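Long-range contacts in tRNA (guanine-N(1)-)-methyltransferase (Corynebacterium diphtheriae, PDB 7KFF), which probably catalyses transfer of a methyl group from S-adenosylmethionine to N1 of a tRNA guanine, expected at position 37 as in other TrmD enzymes: residues V140-G145 and V186-I191; F148-A153 and V210-P215; D231-G236 and W265-S270. One frame throughout, in Å; residues are numbered along the deposited sequence.

Interaction 1. Residues V140-G145 and V186-I191; sequences VPTPAG and VREVSI. With SAH (S-adenosyl-L-homocysteine), chain C.
The adenosine end of the cofactor site in this SPOUT methyltransferase, part of the deep trefoil knot of the family, is built where the parallel neighbours V140-P141 and V186-S190 run out at their C-terminal ends. V140 N donates to R187 O, V189 N returns a bond to V140 O, and T142 N reaches V189 O at 2.9 Å. E188 packs against T142, its CB 3.6 Å from T142 CG2, with V140 alongside, and its carboxylate is bound by Q174. T142 swings its hydroxyl away from its own N (chi1 160°) to take A144 N in an ST turn at 3.0 Å, while CG2 faces E188. The type I turn from T142 to G145 brings G145 CA to 3.6 Å from E188 O, so the two backbones lie close. S-adenosyl-L-homocysteine (chain C) is bound by the C-terminal ends of both strands and the loops that follow. Its O2' donates to P141 O at 3.0 Å, and I191 N meets the adenine N1 at 3.1 Å and 166°. P143 lies against the adenine, CD 3.6 Å from C5, and R273 of the second subunit bonds to A144 O. Adenine and ribose are thus read largely by backbone groups, whose positions are fixed by the strand pairing and the tight turn rather than by flexible side chains.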
loop_
_atom_site.group_PDB
_atom_site.type_symbol
_atom_site.label_atom_id
_atom_site.label_comp_id
_atom_site.label_asym_id
_atom_site.label_seq_id
_atom_site.Cartn_x
_atom_site.Cartn_y
_atom_site.Cartn_z
ATOM N N VAL A 140 -12.394 -6.369 0.477
ATOM C CA VAL A 140 -12.951 -5.030 0.594
ATOM C C VAL A 140 -11.900 -4.147 1.242
ATOM O O VAL A 140 -11.735 -4.158 2.469
ATOM C CB VAL A 140 -14.250 -5.024 1.426
ATOM C CG1 VAL A 140 -14.822 -3.614 1.446
ATOM C CG2 VAL A 140 -15.266 -6.044 0.901
ATOM N N PRO A 141 -11.151 -3.376 0.459
ATOM C CA PRO A 141 -10.160 -2.481 1.056
ATOM C C PRO A 141 -10.837 -1.443 1.939
ATOM O O PRO A 141 -11.833 -0.821 1.563
ATOM C CB PRO A 141 -9.481 -1.852 -0.161
ATOM C CG PRO A 141 -9.668 -2.849 -1.259
ATOM C CD PRO A 141 -11.027 -3.452 -1.017
ATOM N N THR A 142 -10.282 -1.259 3.138
ATOM C CA THR A 142 -10.754 -0.227 4.033
ATOM C C THR A 142 -9.676 0.007 5.073
ATOM O O THR A 142 -9.043 -0.967 5.531
ATOM C CB THR A 142 -12.060 -0.593 4.732
ATOM O OG1 THR A 142 -12.172 0.234 5.883
ATOM C CG2 THR A 142 -12.136 -2.029 5.140
ATOM N N PRO A 143 -9.427 1.253 5.476
ATOM C CA PRO A 143 -8.406 1.493 6.509
ATOM C C PRO A 143 -8.826 0.949 7.861
ATOM O O PRO A 143 -8.001 0.903 8.780
ATOM C CB PRO A 143 -8.278 3.019 6.539
ATOM C CG PRO A 143 -9.633 3.497 6.076
ATOM C CD PRO A 143 -10.095 2.497 5.052
ATOM N N ALA A 144 -10.097 0.567 8.008
ATOM C CA ALA A 144 -10.612 -0.046 9.228
ATOM C C ALA A 144 -10.666 -1.569 9.152
ATOM O O ALA A 144 -11.268 -2.202 10.017
ATOM C CB ALA A 144 -11.977 0.545 9.558
ATOM N N GLY A 145 -10.044 -2.163 8.143
ATOM C CA GLY A 145 -9.967 -3.607 8.025
ATOM C C GLY A 145 -8.733 -4.173 8.701
ATOM O O GLY A 145 -7.783 -3.472 9.028
ATOM N N VAL A 186 -15.784 -13.142 3.024
ATOM C CA VAL A 186 -15.571 -11.698 2.981
ATOM C C VAL A 186 -14.444 -11.315 3.929
ATOM O O VAL A 186 -14.441 -11.728 5.093
ATOM C CB VAL A 186 -16.855 -10.924 3.325
ATOM C CG1 VAL A 186 -16.629 -9.427 3.271
ATOM C CG2 VAL A 186 -17.973 -11.331 2.385
ATOM N N ARG A 187 -13.510 -10.501 3.437
ATOM C CA ARG A 187 -12.441 -9.943 4.251
ATOM C C ARG A 187 -12.328 -8.449 3.976
ATOM O O ARG A 187 -12.097 -8.032 2.839
ATOM C CB ARG A 187 -11.117 -10.650 3.947
ATOM C CG ARG A 187 -9.904 -9.930 4.463
ATOM C CD ARG A 187 -9.730 -9.931 6.024
ATOM N NE ARG A 187 -8.529 -9.159 6.315
ATOM C CZ ARG A 187 -7.293 -9.643 6.289
ATOM N NH1 ARG A 187 -6.251 -8.849 6.429
ATOM N NH2 ARG A 187 -7.111 -10.938 6.138
ATOM N N GLU A 188 -12.456 -7.649 5.014
ATOM C CA GLU A 188 -12.096 -6.236 4.989
ATOM C C GLU A 188 -10.613 -6.122 5.301
ATOM O O GLU A 188 -10.122 -6.777 6.223
ATOM C CB GLU A 188 -12.910 -5.471 6.035
ATOM C CG GLU A 188 -14.396 -5.313 5.648
ATOM C CD GLU A 188 -15.265 -4.786 6.770
ATOM O OE1 GLU A 188 -15.343 -5.437 7.835
ATOM O OE2 GLU A 188 -15.890 -3.725 6.596
ATOM N N VAL A 189 -9.886 -5.344 4.496
ATOM C CA VAL A 189 -8.428 -5.371 4.556
ATOM C C VAL A 189 -7.860 -3.965 4.399
ATOM O O VAL A 189 -8.188 -3.254 3.440
ATOM C CB VAL A 189 -7.838 -6.338 3.506
ATOM C CG1 VAL A 189 -8.396 -6.096 2.114
ATOM C CG2 VAL A 189 -6.319 -6.280 3.492
ATOM N N SER A 190 -7.002 -3.578 5.332
ATOM C CA SER A 190 -6.263 -2.333 5.237
ATOM C C SER A 190 -4.844 -2.611 4.757
ATOM O O SER A 190 -4.191 -3.542 5.238
ATOM C CB SER A 190 -6.161 -1.665 6.603
ATOM O OG SER A 190 -5.342 -0.516 6.449
ATOM N N ILE A 191 -4.337 -1.778 3.844
ATOM C CA ILE A 191 -2.939 -1.939 3.433
ATOM C C ILE A 191 -1.953 -1.206 4.344
ATOM O O ILE A 191 -0.733 -1.388 4.196
ATOM C CB ILE A 191 -2.691 -1.648 1.933
ATOM C CG1 ILE A 191 -2.974 -0.174 1.594
ATOM C CG2 ILE A 191 -3.492 -2.615 1.082
ATOM C CD1 ILE A 191 -2.338 0.269 0.294
HETATM N N SAH C . -13.677 8.178 6.273
HETATM C CA SAH C . -12.945 6.969 5.950
HETATM C CB SAH C . -12.222 7.231 4.648
HETATM C CG SAH C . -12.603 6.317 3.497
HETATM S SD SAH C . -11.269 6.538 2.336
HETATM C C SAH C . -11.918 6.564 6.993
HETATM O O SAH C . -10.971 7.298 7.269
HETATM O OXT SAH C . -12.004 5.475 7.559
HETATM C "C5'" SAH C . -12.119 5.939 0.882
HETATM C "C4'" SAH C . -11.778 4.513 0.501
HETATM O "O4'" SAH C . -10.391 4.378 0.198
HETATM C "C3'" SAH C . -12.064 3.417 1.539
HETATM O "O3'" SAH C . -13.410 3.116 1.609
HETATM C "C2'" SAH C . -11.177 2.290 1.009
HETATM O "O2'" SAH C . -11.768 1.653 -0.098
HETATM C "C1'" SAH C . -9.970 3.065 0.528
HETATM N N9 SAH C . -8.918 3.176 1.556
HETATM C C8 SAH C . -8.515 4.311 2.223
HETATM N N7 SAH C . -7.476 4.009 3.022
HETATM C C5 SAH C . -7.223 2.678 2.888
HETATM C C6 SAH C . -6.289 1.828 3.464
HETATM N N6 SAH C . -5.378 2.221 4.377
HETATM N N1 SAH C . -6.298 0.503 3.092
HETATM C C2 SAH C . -7.199 0.046 2.161
HETATM N N3 SAH C . -8.114 0.871 1.579
HETATM C C4 SAH C . -8.113 2.158 1.951
#

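Interaction 2. Residues F148-A153 and V210-P215; sequences FTQEDA and VVRLIP
L213 reaches over the first turn of helix 150-156 and sets its CD1 methyl 3.7 Å from A153 O and 4.0 Å from A153 CB. Its CG stands anti to the carbonyl carbon (chi1 -59°), and the extended chi2 of 176° carries CD1 onward to the helix. V210 supplies the second apolar touch, its CG2 branch lying 4.1 Å from A153 CA, so the alanine is met by two methyls. Q150 starts with CG anti to its backbone N and then bends at chi2 (63°), which brings NE2 to 3.9 Å from L213 CD1, the two chains crossing at a slant. The same NE2 donates to a water at 2.9 Å that also accepts from R212 NH1, while NE2 itself lies near the plane at the guanidinium edge. Both groups have stronger partners elsewhere: Q150 OE1 accepts from V195 N of the second subunit, and R212 NH2 pairs with D227. T149 OG1 accepts from D152 N at 3.0 Å, and D152 OD2 takes T149 N from above the carboxylate plane. This reciprocal pair is a capping box, opening a helix that packs against V210 of helix 200-211 and the turn after it in the SPOUT domain.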
loop_
_atom_site.group_PDB
_atom_site.type_symbol
_atom_site.label_atom_id
_atom_site.label_comp_id
_atom_site.label_asym_id
_atom_site.label_seq_id
_atom_site.Cartn_x
_atom_site.Cartn_y
_atom_site.Cartn_z
ATOM N N PHE A 148 -3.360 -6.066 5.983
ATOM C CA PHE A 148 -2.784 -6.986 5.010
ATOM C C PHE A 148 -1.398 -7.423 5.476
ATOM O O PHE A 148 -0.543 -6.586 5.802
ATOM C CB PHE A 148 -2.666 -6.255 3.662
ATOM C CG PHE A 148 -2.193 -7.111 2.510
ATOM C CD1 PHE A 148 -2.696 -8.393 2.303
ATOM C CD2 PHE A 148 -1.245 -6.619 1.619
ATOM C CE1 PHE A 148 -2.276 -9.152 1.247
ATOM C CE2 PHE A 148 -0.822 -7.396 0.561
ATOM C CZ PHE A 148 -1.328 -8.644 0.378
ATOM N N THR A 149 -1.164 -8.733 5.476
ATOM C CA THR A 149 0.100 -9.305 5.914
ATOM C C THR A 149 0.635 -10.233 4.831
ATOM O O THR A 149 -0.075 -10.658 3.916
ATOM C CB THR A 149 -0.057 -10.122 7.210
ATOM O OG1 THR A 149 -0.843 -11.276 6.906
ATOM C CG2 THR A 149 -0.668 -9.307 8.337
ATOM N N GLN A 150 1.909 -10.571 4.956
ATOM C CA GLN A 150 2.495 -11.532 4.031
ATOM C C GLN A 150 1.827 -12.896 4.161
ATOM O O GLN A 150 1.736 -13.640 3.180
ATOM C CB GLN A 150 4.008 -11.629 4.216
ATOM C CG GLN A 150 4.716 -12.378 3.109
ATOM C CD GLN A 150 4.600 -11.710 1.753
ATOM O OE1 GLN A 150 4.366 -10.498 1.658
ATOM N NE2 GLN A 150 4.707 -12.503 0.692
ATOM N N GLU A 151 1.367 -13.248 5.359
ATOM C CA GLU A 151 0.609 -14.484 5.516
ATOM C C GLU A 151 -0.679 -14.447 4.701
ATOM O O GLU A 151 -1.053 -15.449 4.077
ATOM C CB GLU A 151 0.294 -14.703 6.993
ATOM C CG GLU A 151 -0.386 -16.018 7.317
ATOM C CD GLU A 151 -0.446 -16.282 8.811
ATOM O OE1 GLU A 151 -1.230 -15.606 9.505
ATOM O OE2 GLU A 151 0.304 -17.160 9.290
ATOM N N ASP A 152 -1.382 -13.310 4.707
ATOM C CA ASP A 152 -2.549 -13.164 3.838
ATOM C C ASP A 152 -2.157 -13.387 2.382
ATOM O O ASP A 152 -2.864 -14.066 1.632
ATOM C CB ASP A 152 -3.142 -11.752 3.921
ATOM C CG ASP A 152 -3.842 -11.431 5.218
ATOM O OD1 ASP A 152 -4.433 -12.319 5.855
ATOM O OD2 ASP A 152 -3.804 -10.226 5.567
ATOM N N ALA A 153 -1.025 -12.802 1.958
ATOM C CA ALA A 153 -0.617 -12.944 0.567
ATOM C C ALA A 153 -0.404 -14.409 0.214
ATOM O O ALA A 153 -0.841 -14.881 -0.843
ATOM C CB ALA A 153 0.640 -12.120 0.295
ATOM N N VAL A 210 0.107 -10.920 -4.037
ATOM C CA VAL A 210 -0.473 -12.249 -4.212
ATOM C C VAL A 210 0.032 -12.912 -5.487
ATOM O O VAL A 210 0.467 -14.067 -5.462
ATOM C CB VAL A 210 -2.010 -12.140 -4.211
ATOM C CG1 VAL A 210 -2.664 -13.455 -4.601
ATOM C CG2 VAL A 210 -2.489 -11.681 -2.829
ATOM N N VAL A 211 -0.054 -12.213 -6.620
ATOM C CA VAL A 211 0.247 -12.863 -7.895
ATOM C C VAL A 211 1.717 -13.236 -7.989
ATOM O O VAL A 211 2.059 -14.234 -8.633
ATOM C CB VAL A 211 -0.243 -11.988 -9.069
ATOM C CG1 VAL A 211 0.232 -12.554 -10.401
ATOM C CG2 VAL A 211 -1.779 -11.848 -9.035
ATOM N N ARG A 212 2.603 -12.468 -7.365
ATOM C CA ARG A 212 4.015 -12.830 -7.431
ATOM C C ARG A 212 4.320 -14.154 -6.738
ATOM O O ARG A 212 5.413 -14.694 -6.937
ATOM C CB ARG A 212 4.910 -11.736 -6.877
ATOM C CG ARG A 212 4.826 -11.556 -5.393
ATOM C CD ARG A 212 5.723 -10.424 -4.885
ATOM N NE ARG A 212 7.159 -10.701 -4.879
ATOM C CZ ARG A 212 7.802 -11.380 -3.930
ATOM N NH1 ARG A 212 7.157 -11.912 -2.916
ATOM N NH2 ARG A 212 9.108 -11.525 -4.008
ATOM N N LEU A 213 3.400 -14.686 -5.947
ATOM C CA LEU A 213 3.563 -15.976 -5.289
ATOM C C LEU A 213 3.008 -17.136 -6.109
ATOM O O LEU A 213 3.104 -18.292 -5.671
ATOM C CB LEU A 213 2.927 -15.941 -3.904
ATOM C CG LEU A 213 3.491 -14.885 -2.983
ATOM C CD1 LEU A 213 2.732 -14.863 -1.674
ATOM C CD2 LEU A 213 4.994 -15.049 -2.742
ATOM N N ILE A 214 2.444 -16.864 -7.281
ATOM C CA ILE A 214 1.997 -17.937 -8.173
ATOM C C ILE A 214 3.210 -18.474 -8.922
ATOM O O ILE A 214 3.921 -17.690 -9.575
ATOM C CB ILE A 214 0.943 -17.412 -9.153
ATOM C CG1 ILE A 214 -0.286 -16.917 -8.387
ATOM C CG2 ILE A 214 0.571 -18.488 -10.175
ATOM C CD1 ILE A 214 -1.364 -16.349 -9.257
ATOM N N PRO A 215 3.460 -19.782 -8.895
ATOM C CA PRO A 215 4.627 -20.312 -9.609
ATOM C C PRO A 215 4.585 -19.955 -11.091
ATOM O O PRO A 215 3.555 -20.087 -11.753
ATOM C CB PRO A 215 4.541 -21.826 -9.377
ATOM C CG PRO A 215 3.215 -22.100 -8.789
ATOM C CD PRO A 215 2.707 -20.827 -8.179
HETATM O O HOH W 1 4.464 -11.258 -1.954
#

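Interaction 3. Residues D231-G236 and W265-S270; sequences DGLLEG and WRREQS. With SAH (S-adenosyl-L-homocysteine), chain B.
One charged pair, one serine hydroxyl and one leucine packed on a guanidinium join loop 231-236 to helix 259-277, in the C-terminal helical part of this TrmD-family enzyme. Among the charged groups, D231 OD2 forms a salt bridge with R267 NH1 at 3.3 Å, the two side chains running past each other in opposite directions with their flat groups 74° apart. R267 turns back to the loop through its bend at chi2 (86°), and its NH2 also pairs with D291. Van der Waals packing comes from L233, whose CD1 sits over one face of the guanidinium toward its rim, 3.5 Å from R267 NH1, while its CB touches S270 OG. Hydrogen bonding centres on S270, where OG donates to L234 O at 2.6 Å. Within the loop, D231 OD1 accepts from L233 N in an Asx turn, which ties the acid and the leucine into one bend. Waters extend the polar links, one bridging D231 OD2 to S270 OG, another joining D231 O to R267 NH2, and a third running from G236 N to R266 O. Beyond the helix contact, the E235 CG methylene lies 3.4 Å from OXT of S-adenosyl-L-homocysteine (chain B).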
loop_
_atom_site.group_PDB
_atom_site.type_symbol
_atom_site.label_atom_id
_atom_site.label_comp_id
_atom_site.label_asym_id
_atom_site.label_seq_id
_atom_site.Cartn_x
_atom_site.Cartn_y
_atom_site.Cartn_z
ATOM N N ASP A 231 12.197 -14.355 7.774
ATOM C CA ASP A 231 12.696 -14.850 9.051
ATOM C C ASP A 231 12.431 -13.865 10.185
ATOM O O ASP A 231 13.116 -13.904 11.216
ATOM C CB ASP A 231 14.197 -15.110 8.941
ATOM C CG ASP A 231 14.966 -13.872 8.497
ATOM O OD1 ASP A 231 14.315 -12.837 8.221
ATOM O OD2 ASP A 231 16.214 -13.936 8.424
ATOM N N GLY A 232 11.465 -12.974 10.009
ATOM C CA GLY A 232 11.156 -11.965 10.994
ATOM C C GLY A 232 11.982 -10.705 10.897
ATOM O O GLY A 232 11.725 -9.757 11.653
ATOM N N LEU A 233 12.939 -10.647 9.973
ATOM C CA LEU A 233 13.856 -9.528 9.860
ATOM C C LEU A 233 13.686 -8.840 8.512
ATOM O O LEU A 233 13.213 -9.433 7.535
ATOM C CB LEU A 233 15.310 -10.009 9.961
ATOM C CG LEU A 233 15.727 -10.692 11.259
ATOM C CD1 LEU A 233 17.176 -11.163 11.155
ATOM C CD2 LEU A 233 15.534 -9.779 12.447
ATOM N N LEU A 234 14.104 -7.578 8.473
ATOM C CA LEU A 234 14.181 -6.833 7.224
ATOM C C LEU A 234 15.424 -7.241 6.440
ATOM O O LEU A 234 16.450 -7.576 7.022
ATOM C CB LEU A 234 14.272 -5.334 7.513
ATOM C CG LEU A 234 13.160 -4.751 8.366
ATOM C CD1 LEU A 234 13.420 -3.247 8.575
ATOM C CD2 LEU A 234 11.806 -4.999 7.750
ATOM N N GLU A 235 15.336 -7.198 5.111
ATOM C CA GLU A 235 16.517 -7.473 4.306
ATOM C C GLU A 235 17.509 -6.318 4.398
ATOM O O GLU A 235 17.130 -5.149 4.500
ATOM C CB GLU A 235 16.146 -7.690 2.836
ATOM C CG GLU A 235 15.600 -9.081 2.512
ATOM C CD GLU A 235 16.665 -10.175 2.501
ATOM O OE1 GLU A 235 16.337 -11.318 2.892
ATOM O OE2 GLU A 235 17.818 -9.899 2.087
ATOM N N GLY A 236 18.795 -6.655 4.356
ATOM C CA GLY A 236 19.849 -5.666 4.321
ATOM C C GLY A 236 20.086 -5.125 2.917
ATOM O O GLY A 236 19.381 -5.447 1.943
ATOM N N TRP A 265 27.775 -11.851 7.061
ATOM C CA TRP A 265 27.588 -10.431 6.789
ATOM C C TRP A 265 26.139 -10.135 6.439
ATOM O O TRP A 265 25.565 -9.156 6.921
ATOM C CB TRP A 265 28.531 -9.983 5.664
ATOM C CG TRP A 265 28.337 -8.540 5.234
ATOM C CD1 TRP A 265 28.973 -7.436 5.730
ATOM C CD2 TRP A 265 27.448 -8.064 4.220
ATOM N NE1 TRP A 265 28.530 -6.302 5.093
ATOM C CE2 TRP A 265 27.598 -6.663 4.155
ATOM C CE3 TRP A 265 26.545 -8.687 3.357
ATOM C CZ2 TRP A 265 26.871 -5.874 3.270
ATOM C CZ3 TRP A 265 25.821 -7.895 2.470
ATOM C CH2 TRP A 265 25.986 -6.508 2.442
ATOM N N ARG A 266 25.524 -10.980 5.611
ATOM C CA ARG A 266 24.139 -10.741 5.229
ATOM C C ARG A 266 23.230 -10.783 6.452
ATOM O O ARG A 266 22.323 -9.964 6.589
ATOM C CB ARG A 266 23.670 -11.768 4.199
ATOM C CG ARG A 266 24.359 -11.732 2.836
ATOM C CD ARG A 266 23.469 -12.418 1.814
ATOM N NE ARG A 266 24.150 -13.323 0.890
ATOM C CZ ARG A 266 24.650 -12.969 -0.292
ATOM N NH1 ARG A 266 25.228 -13.879 -1.061
ATOM N NH2 ARG A 266 24.591 -11.708 -0.702
ATOM N N ARG A 267 23.480 -11.722 7.365
ATOM C CA ARG A 267 22.679 -11.801 8.584
ATOM C C ARG A 267 22.880 -10.563 9.453
ATOM O O ARG A 267 21.911 -9.968 9.939
ATOM C CB ARG A 267 23.037 -13.064 9.355
ATOM C CG ARG A 267 22.359 -13.196 10.690
ATOM C CD ARG A 267 21.023 -13.834 10.547
ATOM N NE ARG A 267 20.361 -14.004 11.836
ATOM C CZ ARG A 267 19.079 -14.309 11.959
ATOM N NH1 ARG A 267 18.338 -14.484 10.873
ATOM N NH2 ARG A 267 18.541 -14.423 13.160
ATOM N N GLU A 268 24.136 -10.157 9.652
ATOM C CA GLU A 268 24.399 -8.942 10.419
ATOM C C GLU A 268 23.672 -7.743 9.828
ATOM O O GLU A 268 23.054 -6.954 10.549
ATOM C CB GLU A 268 25.900 -8.679 10.486
ATOM C CG GLU A 268 26.658 -9.703 11.324
ATOM C CD GLU A 268 28.177 -9.525 11.245
ATOM O OE1 GLU A 268 28.659 -8.725 10.406
ATOM O OE2 GLU A 268 28.885 -10.190 12.010
ATOM N N GLN A 269 23.743 -7.584 8.514
ATOM C CA GLN A 269 23.136 -6.413 7.897
ATOM C C GLN A 269 21.622 -6.438 8.022
ATOM O O GLN A 269 20.996 -5.381 8.112
ATOM C CB GLN A 269 23.555 -6.338 6.433
ATOM C CG GLN A 269 25.018 -6.008 6.245
ATOM C CD GLN A 269 25.357 -4.632 6.774
ATOM O OE1 GLN A 269 24.715 -3.644 6.402
ATOM N NE2 GLN A 269 26.353 -4.552 7.634
ATOM N N SER A 270 21.029 -7.630 8.019
ATOM C CA SER A 270 19.599 -7.757 8.269
ATOM C C SER A 270 19.258 -7.406 9.714
ATOM O O SER A 270 18.299 -6.659 9.970
ATOM C CB SER A 270 19.171 -9.172 7.890
ATOM O OG SER A 270 17.851 -9.441 8.254
HETATM N N SAH B . 14.451 -8.998 -1.865
HETATM C CA SAH B . 13.730 -7.800 -1.484
HETATM C CB SAH B . 12.603 -7.635 -2.479
HETATM C CG SAH B . 12.638 -6.355 -3.295
HETATM S SD SAH B . 10.985 -6.238 -3.950
HETATM C C SAH B . 13.131 -7.848 -0.089
HETATM O O SAH B . 12.285 -8.689 0.209
HETATM O OXT SAH B . 13.465 -7.022 0.759
HETATM C "C5'" SAH B . 11.343 -5.118 -5.297
HETATM C "C4'" SAH B . 10.984 -3.672 -5.021
HETATM O "O4'" SAH B . 9.586 -3.526 -4.783
HETATM C "C3'" SAH B . 11.662 -2.992 -3.822
HETATM O "O3'" SAH B . 12.972 -2.652 -4.100
HETATM C "C2'" SAH B . 10.721 -1.807 -3.602
HETATM O "O2'" SAH B . 10.952 -0.790 -4.544
HETATM C "C1'" SAH B . 9.378 -2.439 -3.896
HETATM N N9 SAH B . 8.721 -2.966 -2.686
HETATM C C8 SAH B . 8.491 -4.285 -2.364
HETATM N N7 SAH B . 7.793 -4.345 -1.215
HETATM C C5 SAH B . 7.593 -3.069 -0.785
HETATM C C6 SAH B . 6.955 -2.533 0.326
HETATM N N6 SAH B . 6.373 -3.276 1.290
HETATM N N1 SAH B . 6.921 -1.164 0.459
HETATM C C2 SAH B . 7.492 -0.356 -0.495
HETATM N N3 SAH B . 8.111 -0.868 -1.596
HETATM C C4 SAH B . 8.154 -2.201 -1.718
HETATM O O HOH W 2 15.735 -15.043 12.306
HETATM O O HOH W 3 17.912 -12.400 7.370
HETATM O O HOH W 4 20.899 -8.821 4.361
#

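Interactions 1 and 2, centres about 16 Å apart, are built on the parallel sheet and the helices around it, and their segments alternate along the chain. Strand 185-190 leads to helix 200-211, and the contacts meet through the salt bridge of R187 with D152 and V189 packing on F148. Interaction 3 comes later, on helix 259-277, about 30 Å from interaction 1 and about 21 Å from interaction 2, centre to centre. Across the dimer, P143 packs on L234 and A144 on E235 of the second subunit, so interaction 1 of one chain meets the loop of interaction 3 of the other. Each S-adenosyl-L-homocysteine thus lies between the adenine-binding loops of one subunit and the 227-236 region of the other.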